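PDB 2X9Q: Cyclo(L-tyrosyl-L-tyrosyl) synthase from Mycobacterium tuberculosis, which probably joins two tyrosines, delivered as L-tyrosyl-tRNA(Tyr), into the cyclic dipeptide cyclo(L-Tyr-L-Tyr) without using ATP, a step toward mycocyclosin. Local coordinates for residues 67-72 with 262-267; 80-85 with 238-243; 105-110 with 163-168; 112-117 with 242-247. All blocks are in the same frame, centred on the assembly; numbering follows the deposited sequence.

Contact 1: residues 67-72 with 262-267; sequences RPFTQQ and MLYARG
Gln72 and Arg266 reach for each other from opposite directions and meet through a single oxygen. The Gln72 chain runs extended beyond CG and brings OE1 to the outer edge of the Arg266 guanidinium, whose two terminal nitrogens grip it end-on: NH1 lies 2.8 Å and NH2 2.9 Å from Gln72 OE1. The oxygen sits close to the guanidinium plane, but both donors stand well above the plane of the amide, on the same face, and the two planes are steeply inclined to each other. Neither bond is straight (139° and 143°), as expected when two N-H groups converge on one oxygen. Thr70 is the N-cap of helix 71-79, which follows strand 64-68 in the Rossmann-like core of this HUP-clan synthase; Tyr264 is where the chain leaves helix 260-263. Thr70 OG1 takes a weak bond from Gln72 N and another bond from Cys73 N. With the hydroxyl turned to the helix end (chi1 65°), the methyl CG2 faces across the contact and lies 3.5 Å from Tyr264 O. Beside it the Phe69 ring meets the root of the tyrosine side chain, Phe69 CD2 lying 3.8 Å from Tyr264 CB, in an oblique approach without stacking. The far end of the tyrosine turns to helix 220-244, where its OH makes a weak hydrogen bond with Phe237 O.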
loop_
_atom_site.group_PDB
_atom_site.type_symbol
_atom_site.label_atom_id
_atom_site.label_comp_id
_atom_site.label_asym_id
_atom_site.label_seq_id
_atom_site.Cartn_x
_atom_site.Cartn_y
_atom_site.Cartn_z
ATOM N N ARG A 67 9.131 10.218 4.927
ATOM C CA ARG A 67 9.003 11.253 3.904
ATOM C C ARG A 67 7.566 11.324 3.369
ATOM O O ARG A 67 7.158 10.554 2.423
ATOM C CB ARG A 67 10.033 11.031 2.801
ATOM C CG ARG A 67 10.058 12.268 1.833
ATOM C CD ARG A 67 11.166 12.213 0.764
ATOM N NE ARG A 67 11.171 10.967 -0.042
ATOM C CZ ARG A 67 10.330 10.651 -1.051
ATOM N NH1 ARG A 67 9.334 11.475 -1.433
ATOM N NH2 ARG A 67 10.503 9.503 -1.728
ATOM N N PRO A 68 6.782 12.267 3.930
ATOM C CA PRO A 68 5.423 12.421 3.384
ATOM C C PRO A 68 5.484 12.858 1.921
ATOM O O PRO A 68 6.357 13.635 1.516
ATOM C CB PRO A 68 4.770 13.490 4.289
ATOM C CG PRO A 68 5.677 13.442 5.610
ATOM C CD PRO A 68 7.068 13.245 5.011
ATOM N N PHE A 69 4.543 12.356 1.145
ATOM C CA PHE A 69 4.586 12.572 -0.292
ATOM C C PHE A 69 4.234 14.047 -0.661
ATOM O O PHE A 69 4.889 14.564 -1.531
ATOM C CB PHE A 69 3.619 11.629 -1.022
ATOM C CG PHE A 69 3.794 11.644 -2.520
ATOM C CD1 PHE A 69 4.913 11.034 -3.107
ATOM C CD2 PHE A 69 2.827 12.233 -3.322
ATOM C CE1 PHE A 69 5.083 11.022 -4.484
ATOM C CE2 PHE A 69 2.965 12.272 -4.739
ATOM C CZ PHE A 69 4.092 11.618 -5.323
ATOM N N THR A 70 3.254 14.670 0.005
ATOM C CA THR A 70 2.923 16.084 -0.210
ATOM C C THR A 70 2.918 16.838 1.143
ATOM O O THR A 70 2.910 16.227 2.203
ATOM C CB THR A 70 1.494 16.360 -0.807
ATOM O OG1 THR A 70 0.488 15.925 0.159
ATOM C CG2 THR A 70 1.336 15.669 -2.187
ATOM N N GLN A 71 2.803 18.171 1.091
ATOM C CA GLN A 71 2.697 18.944 2.360
ATOM C C GLN A 71 1.431 18.590 3.108
ATOM O O GLN A 71 1.360 18.732 4.350
ATOM C CB GLN A 71 2.565 20.413 2.046
ATOM C CG GLN A 71 3.671 20.984 1.265
ATOM C CD GLN A 71 3.483 22.535 1.195
ATOM O OE1 GLN A 71 3.795 23.236 2.175
ATOM N NE2 GLN A 71 2.915 23.034 0.094
ATOM N N GLN A 72 0.376 18.193 2.392
ATOM C CA GLN A 72 -0.824 17.832 3.132
ATOM C C GLN A 72 -0.697 16.422 3.807
ATOM O O GLN A 72 -1.219 16.202 4.901
ATOM C CB GLN A 72 -2.016 17.827 2.177
ATOM C CG GLN A 72 -2.317 19.331 1.737
ATOM C CD GLN A 72 -3.467 19.486 0.775
ATOM O OE1 GLN A 72 -3.608 20.551 0.192
ATOM N NE2 GLN A 72 -4.337 18.470 0.633
HETATM N N MSE A 262 -0.645 10.664 -9.411
HETATM C CA MSE A 262 -2.024 11.026 -9.754
HETATM C C MSE A 262 -2.906 11.240 -8.489
HETATM O O MSE A 262 -3.616 12.268 -8.356
HETATM C CB MSE A 262 -2.682 9.894 -10.574
HETATM C CG MSE A 262 -4.101 10.204 -10.925
HETATM SE SE MSE A 262 -4.886 8.783 -11.995
HETATM C CE MSE A 262 -3.813 9.096 -13.649
ATOM N N LEU A 263 -2.901 10.243 -7.573
ATOM C CA LEU A 263 -3.878 10.220 -6.459
ATOM C C LEU A 263 -3.682 11.390 -5.487
ATOM O O LEU A 263 -4.668 11.872 -4.881
ATOM C CB LEU A 263 -3.716 8.941 -5.652
ATOM C CG LEU A 263 -3.844 7.602 -6.399
ATOM C CD1 LEU A 263 -4.112 6.487 -5.362
ATOM C CD2 LEU A 263 -4.922 7.703 -7.443
ATOM N N TYR A 264 -2.431 11.830 -5.334
ATOM C CA TYR A 264 -2.112 12.958 -4.401
ATOM C C TYR A 264 -1.804 14.302 -5.127
ATOM O O TYR A 264 -1.124 15.174 -4.562
ATOM C CB TYR A 264 -0.929 12.577 -3.398
ATOM C CG TYR A 264 -1.264 11.266 -2.697
ATOM C CD1 TYR A 264 -2.218 11.220 -1.656
ATOM C CD2 TYR A 264 -0.677 10.036 -3.099
ATOM C CE1 TYR A 264 -2.614 9.997 -1.087
ATOM C CE2 TYR A 264 -1.060 8.846 -2.510
ATOM C CZ TYR A 264 -2.042 8.831 -1.530
ATOM O OH TYR A 264 -2.359 7.658 -0.908
ATOM N N ALA A 265 -2.307 14.463 -6.346
ATOM C CA ALA A 265 -1.911 15.594 -7.164
ATOM C C ALA A 265 -2.894 16.737 -6.929
ATOM O O ALA A 265 -4.108 16.477 -6.698
ATOM C CB ALA A 265 -2.009 15.180 -8.679
ATOM N N ARG A 266 -2.447 17.957 -7.257
ATOM C CA ARG A 266 -3.371 19.090 -7.511
ATOM C C ARG A 266 -4.231 18.786 -8.717
ATOM O O ARG A 266 -4.077 17.731 -9.350
ATOM C CB ARG A 266 -2.507 20.352 -7.781
ATOM C CG ARG A 266 -1.707 20.804 -6.504
ATOM C CD ARG A 266 -2.661 20.803 -5.276
ATOM N NE ARG A 266 -2.084 21.426 -4.050
ATOM C CZ ARG A 266 -2.575 21.291 -2.817
ATOM N NH1 ARG A 266 -3.749 20.638 -2.608
ATOM N NH2 ARG A 266 -1.924 21.841 -1.776
ATOM N N GLY A 267 -5.183 19.657 -9.020
ATOM C CA GLY A 267 -6.045 19.438 -10.145
ATOM C C GLY A 267 -7.250 18.608 -9.745
ATOM O O GLY A 267 -7.722 18.667 -8.594
#

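Contact 2: residues 80-85 with 238-243; sequences GDHAVI and LDTPAI
Thr240 lays its methyl group against two side chains of strand 82-87, His82 and Val84. With OG1 beside the backbone N (chi1 -66°), the methyl CG2 points to the strand, Thr240 CG2 lying 3.8 Å from His82 CE1; the two side chains cross at about a right angle, while the methyl comes to the ring obliquely. The same methyl meets one branch of the valine, Val84 CG2 lying 3.8 Å from Thr240 CG2, and these two side chains run at a slant to each other. This is helix-on-sheet packing inside the Rossmann-like domain: the C-terminal part of helix 220-244 lies against a central parallel strand, and all three touching residues are buried. The buried polar atoms have partners outside this contact. Thr240 OG1 bonds to Leu236 O, one turn back in its own helix, while the histidine is tied at both nitrogens, ND1 to Ser249 OG and NE2 to Asp114 OD2, which fixes the rotation of the ring. Beside the contact, where the helix is kinked, Asp239 forms an Asx motif: its OD1 accepts from Ala242 N at 3.0 Å, the donor standing above the carboxylate plane.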
loop_
_atom_site.group_PDB
_atom_site.type_symbol
_atom_site.label_atom_id
_atom_site.label_comp_id
_atom_site.label_asym_id
_atom_site.label_seq_id
_atom_site.Cartn_x
_atom_site.Cartn_y
_atom_site.Cartn_z
ATOM N N GLY A 80 -1.261 11.941 13.465
ATOM C CA GLY A 80 -1.042 10.702 14.250
ATOM C C GLY A 80 -2.300 9.911 14.520
ATOM O O GLY A 80 -2.420 9.242 15.596
ATOM N N ASP A 81 -3.285 9.945 13.606
ATOM C CA ASP A 81 -4.457 9.112 13.871
ATOM C C ASP A 81 -4.196 7.647 13.540
ATOM O O ASP A 81 -4.519 6.731 14.364
ATOM C CB ASP A 81 -5.699 9.529 13.102
ATOM C CG ASP A 81 -6.150 10.949 13.479
ATOM O OD1 ASP A 81 -6.394 11.127 14.677
ATOM O OD2 ASP A 81 -6.231 11.841 12.627
ATOM N N HIS A 82 -3.667 7.417 12.316
ATOM C CA HIS A 82 -3.684 6.044 11.776
ATOM C C HIS A 82 -2.639 5.864 10.731
ATOM O O HIS A 82 -2.343 6.803 9.953
ATOM C CB HIS A 82 -5.054 5.697 11.222
ATOM C CG HIS A 82 -5.151 4.256 10.791
ATOM N ND1 HIS A 82 -4.931 3.859 9.482
ATOM C CD2 HIS A 82 -5.312 3.105 11.523
ATOM C CE1 HIS A 82 -5.013 2.529 9.412
ATOM N NE2 HIS A 82 -5.274 2.049 10.628
ATOM N N ALA A 83 -2.000 4.697 10.731
ATOM C CA ALA A 83 -1.143 4.308 9.601
ATOM C C ALA A 83 -1.554 2.917 9.069
ATOM O O ALA A 83 -1.848 1.969 9.842
ATOM C CB ALA A 83 0.356 4.354 9.951
ATOM N N VAL A 84 -1.515 2.793 7.740
ATOM C CA VAL A 84 -1.423 1.460 7.096
ATOM C C VAL A 84 0.048 1.219 6.777
ATOM O O VAL A 84 0.679 2.026 6.111
ATOM C CB VAL A 84 -2.236 1.431 5.768
ATOM C CG1 VAL A 84 -2.020 0.038 4.997
ATOM C CG2 VAL A 84 -3.744 1.607 6.118
ATOM N N ILE A 85 0.566 0.081 7.242
ATOM C CA ILE A 85 1.882 -0.414 6.878
ATOM C C ILE A 85 1.615 -1.593 5.934
ATOM O O ILE A 85 1.235 -2.670 6.404
ATOM C CB ILE A 85 2.603 -0.859 8.149
ATOM C CG1 ILE A 85 2.755 0.429 9.051
ATOM C CG2 ILE A 85 4.069 -1.294 7.870
ATOM C CD1 ILE A 85 3.619 0.171 10.313
ATOM N N LEU A 238 -6.634 5.542 -1.430
ATOM C CA LEU A 238 -7.648 6.587 -1.720
ATOM C C LEU A 238 -8.356 7.030 -0.444
ATOM O O LEU A 238 -8.538 8.256 -0.204
ATOM C CB LEU A 238 -8.708 6.031 -2.701
ATOM C CG LEU A 238 -8.117 5.780 -4.117
ATOM C CD1 LEU A 238 -9.098 4.897 -4.927
ATOM C CD2 LEU A 238 -7.930 7.187 -4.795
ATOM N N ASP A 239 -8.766 6.057 0.375
ATOM C CA ASP A 239 -9.695 6.399 1.486
ATOM C C ASP A 239 -9.757 5.377 2.600
ATOM O O ASP A 239 -10.858 4.859 2.915
ATOM C CB ASP A 239 -11.108 6.680 0.947
ATOM C CG ASP A 239 -11.896 7.651 1.874
ATOM O OD1 ASP A 239 -11.462 7.903 3.067
ATOM O OD2 ASP A 239 -12.910 8.229 1.427
ATOM N N THR A 240 -8.609 5.133 3.228
ATOM C CA THR A 240 -8.554 4.320 4.429
ATOM C C THR A 240 -9.504 4.873 5.521
ATOM O O THR A 240 -10.182 4.093 6.198
ATOM C CB THR A 240 -7.113 4.222 4.976
ATOM O OG1 THR A 240 -6.299 3.502 4.032
ATOM C CG2 THR A 240 -7.046 3.474 6.361
ATOM N N PRO A 241 -9.622 6.215 5.666
ATOM C CA PRO A 241 -10.654 6.687 6.655
ATOM C C PRO A 241 -12.061 6.133 6.422
ATOM O O PRO A 241 -12.730 5.722 7.396
ATOM C CB PRO A 241 -10.640 8.234 6.437
ATOM C CG PRO A 241 -9.157 8.428 6.267
ATOM C CD PRO A 241 -8.848 7.348 5.144
ATOM N N ALA A 242 -12.557 6.100 5.190
ATOM C CA ALA A 242 -13.835 5.443 4.864
ATOM C C ALA A 242 -13.847 3.952 5.153
ATOM O O ALA A 242 -14.820 3.441 5.673
ATOM C CB ALA A 242 -14.260 5.654 3.406
ATOM N N ILE A 243 -12.759 3.258 4.866
ATOM C CA ILE A 243 -12.792 1.798 4.946
ATOM C C ILE A 243 -12.655 1.354 6.426
ATOM O O ILE A 243 -13.320 0.405 6.838
ATOM C CB ILE A 243 -11.600 1.278 4.124
ATOM C CG1 ILE A 243 -11.871 1.605 2.615
ATOM C CG2 ILE A 243 -11.308 -0.232 4.444
ATOM C CD1 ILE A 243 -10.579 1.395 1.714
#

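Contact 3: residues 105-110 with 163-168; sequences WGLTNF and ARLCVR
Arg164 NH2 holds two backbone carbonyls at the C-terminal end of helix 96-109. It donates to Leu107 O at 2.9 Å in a nearly straight bond (162°) that lies in the carbonyl plane on a lone pair. A more bent bond of 2.9 Å joins Arg164 NH2 to Phe110 O, with the donor tilted from that carbonyl plane. Both oxygens lie close to the guanidinium plane, so the flat group is held along its edge. A turn at chi3 (56°) curls the arginine chain round Leu107 CD2; NE is left to bond to Asp111 O, and the one guanidinium thus holds the carbonyls of Leu107, Phe110 and Asp111 where the chain leaves the helix. Leu107 also covers the guanidinium: its CD2 stands 3.7 Å over the centre of one face, and the same methyl is 3.8 Å from Arg164 CB. Leu107 CD2 also lies 4.0 Å from Leu165 CB, the next residue along, the two leucines crossing at about a right angle. Leu165 belongs to strand 165-169, the outermost strand on this side within the chain, next to strand 112-117, and also packs on Val155 and Leu158 of helix 133-158. The contact therefore joins the end of one sheet-covering helix to the start of that strand. Leu107 O belongs to the last turn of the helix, at the negative end of its dipole, so a cationic guanidinium bonded to it is probably favoured electrostatically, while the leucine methyl covers one face of the group whose edge makes the bonds.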
loop_
_atom_site.group_PDB
_atom_site.type_symbol
_atom_site.label_atom_id
_atom_site.label_comp_id
_atom_site.label_asym_id
_atom_site.label_seq_id
_atom_site.Cartn_x
_atom_site.Cartn_y
_atom_site.Cartn_z
ATOM N N TRP A 105 7.732 1.768 15.558
ATOM C CA TRP A 105 7.661 3.108 14.939
ATOM C C TRP A 105 6.203 3.469 14.869
ATOM O O TRP A 105 5.837 4.562 15.283
ATOM C CB TRP A 105 8.241 3.143 13.530
ATOM C CG TRP A 105 7.842 4.384 12.756
ATOM C CD1 TRP A 105 8.356 5.646 12.931
ATOM C CD2 TRP A 105 6.857 4.488 11.715
ATOM N NE1 TRP A 105 7.723 6.517 12.088
ATOM C CE2 TRP A 105 6.789 5.833 11.341
ATOM C CE3 TRP A 105 6.005 3.554 11.057
ATOM C CZ2 TRP A 105 5.946 6.285 10.319
ATOM C CZ3 TRP A 105 5.119 4.026 10.076
ATOM C CH2 TRP A 105 5.103 5.367 9.720
ATOM N N GLY A 106 5.349 2.548 14.400
ATOM C CA GLY A 106 3.904 2.825 14.255
ATOM C C GLY A 106 3.194 3.169 15.566
ATOM O O GLY A 106 2.365 4.123 15.632
ATOM N N LEU A 107 3.459 2.378 16.611
ATOM C CA LEU A 107 2.774 2.618 17.845
ATOM C C LEU A 107 3.291 3.878 18.534
ATOM O O LEU A 107 2.548 4.487 19.288
ATOM C CB LEU A 107 2.929 1.423 18.785
ATOM C CG LEU A 107 2.095 0.190 18.419
ATOM C CD1 LEU A 107 2.439 -0.988 19.289
ATOM C CD2 LEU A 107 0.623 0.431 18.382
ATOM N N THR A 108 4.531 4.246 18.300
ATOM C CA THR A 108 5.049 5.508 18.818
ATOM C C THR A 108 4.347 6.710 18.152
ATOM O O THR A 108 4.162 7.749 18.813
ATOM C CB THR A 108 6.554 5.590 18.669
ATOM O OG1 THR A 108 7.090 4.444 19.343
ATOM C CG2 THR A 108 7.165 6.967 19.261
ATOM N N ASN A 109 3.926 6.574 16.877
ATOM C CA ASN A 109 3.546 7.758 16.137
ATOM C C ASN A 109 2.096 7.864 15.752
ATOM O O ASN A 109 1.710 8.904 15.336
ATOM C CB ASN A 109 4.504 7.987 14.972
ATOM C CG ASN A 109 5.924 8.286 15.445
ATOM O OD1 ASN A 109 6.226 9.420 15.784
ATOM N ND2 ASN A 109 6.795 7.301 15.440
ATOM N N PHE A 110 1.274 6.850 15.988
ATOM C CA PHE A 110 -0.150 6.873 15.578
ATOM C C PHE A 110 -1.050 6.276 16.649
ATOM O O PHE A 110 -0.640 5.297 17.282
ATOM C CB PHE A 110 -0.322 6.062 14.256
ATOM C CG PHE A 110 0.545 6.560 13.146
ATOM C CD1 PHE A 110 0.085 7.554 12.321
ATOM C CD2 PHE A 110 1.842 6.108 13.000
ATOM C CE1 PHE A 110 0.900 8.072 11.284
ATOM C CE2 PHE A 110 2.696 6.644 12.017
ATOM C CZ PHE A 110 2.241 7.589 11.147
ATOM N N ALA A 163 -5.200 -4.007 21.037
ATOM C CA ALA A 163 -5.827 -2.735 21.353
ATOM C C ALA A 163 -5.546 -1.682 20.256
ATOM O O ALA A 163 -6.429 -0.871 19.940
ATOM C CB ALA A 163 -5.261 -2.207 22.716
ATOM N N ARG A 164 -4.299 -1.623 19.758
ATOM C CA ARG A 164 -3.973 -0.551 18.831
ATOM C C ARG A 164 -3.420 -0.990 17.444
ATOM O O ARG A 164 -3.509 -0.232 16.471
ATOM C CB ARG A 164 -3.005 0.410 19.514
ATOM C CG ARG A 164 -3.691 1.108 20.786
ATOM C CD ARG A 164 -2.711 1.875 21.498
ATOM N NE ARG A 164 -2.082 2.828 20.620
ATOM C CZ ARG A 164 -0.785 3.092 20.625
ATOM N NH1 ARG A 164 -0.036 2.491 21.510
ATOM N NH2 ARG A 164 -0.241 3.956 19.780
ATOM N N LEU A 165 -2.820 -2.184 17.408
ATOM C CA LEU A 165 -2.095 -2.734 16.283
ATOM C C LEU A 165 -2.744 -4.033 15.840
ATOM O O LEU A 165 -3.050 -4.901 16.708
ATOM C CB LEU A 165 -0.678 -2.949 16.741
ATOM C CG LEU A 165 0.162 -3.705 15.774
ATOM C CD1 LEU A 165 0.440 -2.759 14.551
ATOM C CD2 LEU A 165 1.396 -3.953 16.547
ATOM N N CYS A 166 -3.070 -4.123 14.526
ATOM C CA CYS A 166 -3.839 -5.231 13.945
ATOM C C CYS A 166 -3.155 -5.652 12.627
ATOM O O CYS A 166 -2.397 -4.861 12.040
ATOM C CB CYS A 166 -5.247 -4.748 13.628
ATOM S SG CYS A 166 -6.298 -4.449 15.147
ATOM N N VAL A 167 -3.373 -6.891 12.175
ATOM C CA VAL A 167 -2.873 -7.347 10.874
ATOM C C VAL A 167 -4.075 -7.890 10.161
ATOM O O VAL A 167 -4.948 -8.490 10.780
ATOM C CB VAL A 167 -1.792 -8.449 10.938
ATOM C CG1 VAL A 167 -2.084 -9.556 12.008
ATOM C CG2 VAL A 167 -1.550 -9.091 9.474
ATOM N N ARG A 168 -4.171 -7.669 8.855
ATOM C CA ARG A 168 -5.181 -8.440 8.140
ATOM C C ARG A 168 -4.820 -8.540 6.671
ATOM O O ARG A 168 -4.049 -7.741 6.204
ATOM C CB ARG A 168 -6.553 -7.840 8.279
ATOM C CG ARG A 168 -6.767 -6.630 7.441
ATOM C CD ARG A 168 -8.082 -5.897 7.915
ATOM N NE ARG A 168 -7.778 -5.023 9.050
ATOM C CZ ARG A 168 -8.695 -4.456 9.857
ATOM N NH1 ARG A 168 -9.987 -4.651 9.682
ATOM N NH2 ARG A 168 -8.308 -3.690 10.852
#

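Contact 4: residues 112-117 with 242-247; sequences RVDFVY and AILGVP
Leu244 and Val246, at the C-terminal end of helix 220-244 and just beyond it, pack on Arg112 and Asp114 of strand 112-117, an inner parallel strand of the Rossmann-like sheet. The chain passes from helix to loop at Gly245, where phi is positive. The van der Waals part of the contact sets methyl groups against charged side chains. Leu244 and Asp114 come from opposite directions, Leu244 CD1 lying 3.7 Å from Asp114 OD2, and Val246 CG1 meets the arginine side chain at about a right angle, 3.7 Å from Arg112 NH1. The ionic part lies within the strand. Arg112 starts with CG anti to its own nitrogen (chi1 -161°) and bends at chi3, which swings the guanidinium back over the strand to Asp114: the salt bridge from Arg112 NH2 to Asp114 OD2 measures 3.1 Å. The strongest partner of the carboxylate is Arg168, whose NH2 forms a salt bridge with OD1; with His82 as well, several donors fix its orientation, and this positive surrounding would tend to keep the acid ionised. At the helix end, the other terminal nitrogen, Arg112 NH1, lies 3.5 Å from Leu244 O.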
loop_
_atom_site.group_PDB
_atom_site.type_symbol
_atom_site.label_atom_id
_atom_site.label_comp_id
_atom_site.label_asym_id
_atom_site.label_seq_id
_atom_site.Cartn_x
_atom_site.Cartn_y
_atom_site.Cartn_z
ATOM N N ARG A 112 -3.496 4.316 16.092
ATOM C CA ARG A 112 -3.858 2.972 15.684
ATOM C C ARG A 112 -3.018 2.619 14.431
ATOM O O ARG A 112 -2.692 3.526 13.645
ATOM C CB ARG A 112 -5.352 3.036 15.404
ATOM C CG ARG A 112 -6.041 1.736 15.400
ATOM C CD ARG A 112 -7.447 1.777 14.660
ATOM N NE ARG A 112 -7.577 0.535 13.875
ATOM C CZ ARG A 112 -8.624 0.161 13.146
ATOM N NH1 ARG A 112 -9.720 0.932 13.054
ATOM N NH2 ARG A 112 -8.573 -1.028 12.525
ATOM N N VAL A 113 -2.624 1.347 14.264
ATOM C CA VAL A 113 -1.738 0.938 13.158
ATOM C C VAL A 113 -2.270 -0.354 12.585
ATOM O O VAL A 113 -2.544 -1.320 13.361
ATOM C CB VAL A 113 -0.298 0.700 13.592
ATOM C CG1 VAL A 113 0.565 0.130 12.392
ATOM C CG2 VAL A 113 0.331 1.955 14.170
ATOM N N ASP A 114 -2.442 -0.423 11.267
ATOM C CA ASP A 114 -2.918 -1.704 10.620
ATOM C C ASP A 114 -1.847 -2.159 9.614
ATOM O O ASP A 114 -1.483 -1.369 8.696
ATOM C CB ASP A 114 -4.235 -1.535 9.894
ATOM C CG ASP A 114 -5.427 -1.534 10.829
ATOM O OD1 ASP A 114 -5.927 -2.631 11.141
ATOM O OD2 ASP A 114 -5.813 -0.484 11.322
ATOM N N PHE A 115 -1.271 -3.347 9.830
ATOM C CA PHE A 115 -0.395 -3.944 8.862
ATOM C C PHE A 115 -1.404 -4.582 7.925
ATOM O O PHE A 115 -2.359 -5.197 8.416
ATOM C CB PHE A 115 0.386 -5.131 9.476
ATOM C CG PHE A 115 1.590 -4.765 10.223
ATOM C CD1 PHE A 115 2.710 -4.349 9.544
ATOM C CD2 PHE A 115 1.608 -4.838 11.634
ATOM C CE1 PHE A 115 3.903 -4.057 10.214
ATOM C CE2 PHE A 115 2.784 -4.509 12.330
ATOM C CZ PHE A 115 3.933 -4.139 11.615
ATOM N N VAL A 116 -1.229 -4.435 6.610
ATOM C CA VAL A 116 -2.129 -5.095 5.649
ATOM C C VAL A 116 -1.216 -5.829 4.628
ATOM O O VAL A 116 -0.411 -5.226 3.982
ATOM C CB VAL A 116 -3.006 -4.033 4.928
ATOM C CG1 VAL A 116 -3.839 -4.694 3.863
ATOM C CG2 VAL A 116 -3.952 -3.273 5.984
ATOM N N TYR A 117 -1.308 -7.153 4.546
ATOM C CA TYR A 117 -0.466 -7.872 3.605
ATOM C C TYR A 117 -1.250 -8.234 2.366
ATOM O O TYR A 117 -2.455 -8.574 2.404
ATOM C CB TYR A 117 0.242 -9.106 4.237
ATOM C CG TYR A 117 -0.721 -10.152 4.750
ATOM C CD1 TYR A 117 -1.245 -10.035 6.021
ATOM C CD2 TYR A 117 -1.159 -11.243 3.932
ATOM C CE1 TYR A 117 -2.139 -10.960 6.522
ATOM C CE2 TYR A 117 -2.095 -12.201 4.446
ATOM C CZ TYR A 117 -2.512 -12.072 5.738
ATOM O OH TYR A 117 -3.483 -12.897 6.282
ATOM N N ALA A 242 -12.557 6.100 5.190
ATOM C CA ALA A 242 -13.835 5.443 4.864
ATOM C C ALA A 242 -13.847 3.952 5.153
ATOM O O ALA A 242 -14.820 3.441 5.673
ATOM C CB ALA A 242 -14.260 5.654 3.406
ATOM N N ILE A 243 -12.759 3.258 4.866
ATOM C CA ILE A 243 -12.792 1.798 4.946
ATOM C C ILE A 243 -12.655 1.354 6.426
ATOM O O ILE A 243 -13.320 0.405 6.838
ATOM C CB ILE A 243 -11.600 1.278 4.124
ATOM C CG1 ILE A 243 -11.871 1.605 2.615
ATOM C CG2 ILE A 243 -11.308 -0.232 4.444
ATOM C CD1 ILE A 243 -10.579 1.395 1.714
ATOM N N LEU A 244 -11.776 2.012 7.172
ATOM C CA LEU A 244 -11.454 1.615 8.555
ATOM C C LEU A 244 -12.141 2.490 9.618
ATOM O O LEU A 244 -12.016 2.208 10.786
ATOM C CB LEU A 244 -9.944 1.616 8.777
ATOM C CG LEU A 244 -9.201 0.504 8.003
ATOM C CD1 LEU A 244 -7.712 0.597 8.275
ATOM C CD2 LEU A 244 -9.755 -0.867 8.438
ATOM N N GLY A 245 -12.828 3.562 9.211
ATOM C CA GLY A 245 -13.495 4.495 10.138
ATOM C C GLY A 245 -12.535 5.208 11.069
ATOM O O GLY A 245 -12.817 5.247 12.272
ATOM N N VAL A 246 -11.406 5.756 10.572
ATOM C CA VAL A 246 -10.451 6.471 11.396
ATOM C C VAL A 246 -10.483 7.946 10.873
ATOM O O VAL A 246 -11.019 8.184 9.799
ATOM C CB VAL A 246 -9.041 5.861 11.268
ATOM C CG1 VAL A 246 -9.031 4.435 11.969
ATOM C CG2 VAL A 246 -8.637 5.790 9.770
ATOM N N PRO A 247 -10.023 8.923 11.672
ATOM C CA PRO A 247 -10.164 10.328 11.229
ATOM C C PRO A 247 -9.292 10.663 10.005
ATOM O O PRO A 247 -9.711 11.444 9.122
ATOM C CB PRO A 247 -9.660 11.157 12.486
ATOM C CG PRO A 247 -10.080 10.221 13.664
ATOM C CD PRO A 247 -9.802 8.806 13.146
#

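Contacts 2 and 4 are neighbours, their centres 5 Å apart: both set the end of helix 220-244 against adjacent strands of one sheet, and His82 of contact 2 bonds to Asp114 of contact 4. Contact 2 is wholly buried and makes only van der Waals contact across its segments, whereas contact 4, only partly buried, lays methyls on a charged cluster. Contact 3 follows at the outermost strand on that side within the chain, linked to contact 4 by the Arg168-Asp114 salt bridge and relying on arginine-to-carbonyl bonds. Contact 1 lies at the surface, about 19 Å from contact 4 between centres, with an exposed amide-guanidinium pair; it touches contact 2 through Leu263 and Leu238.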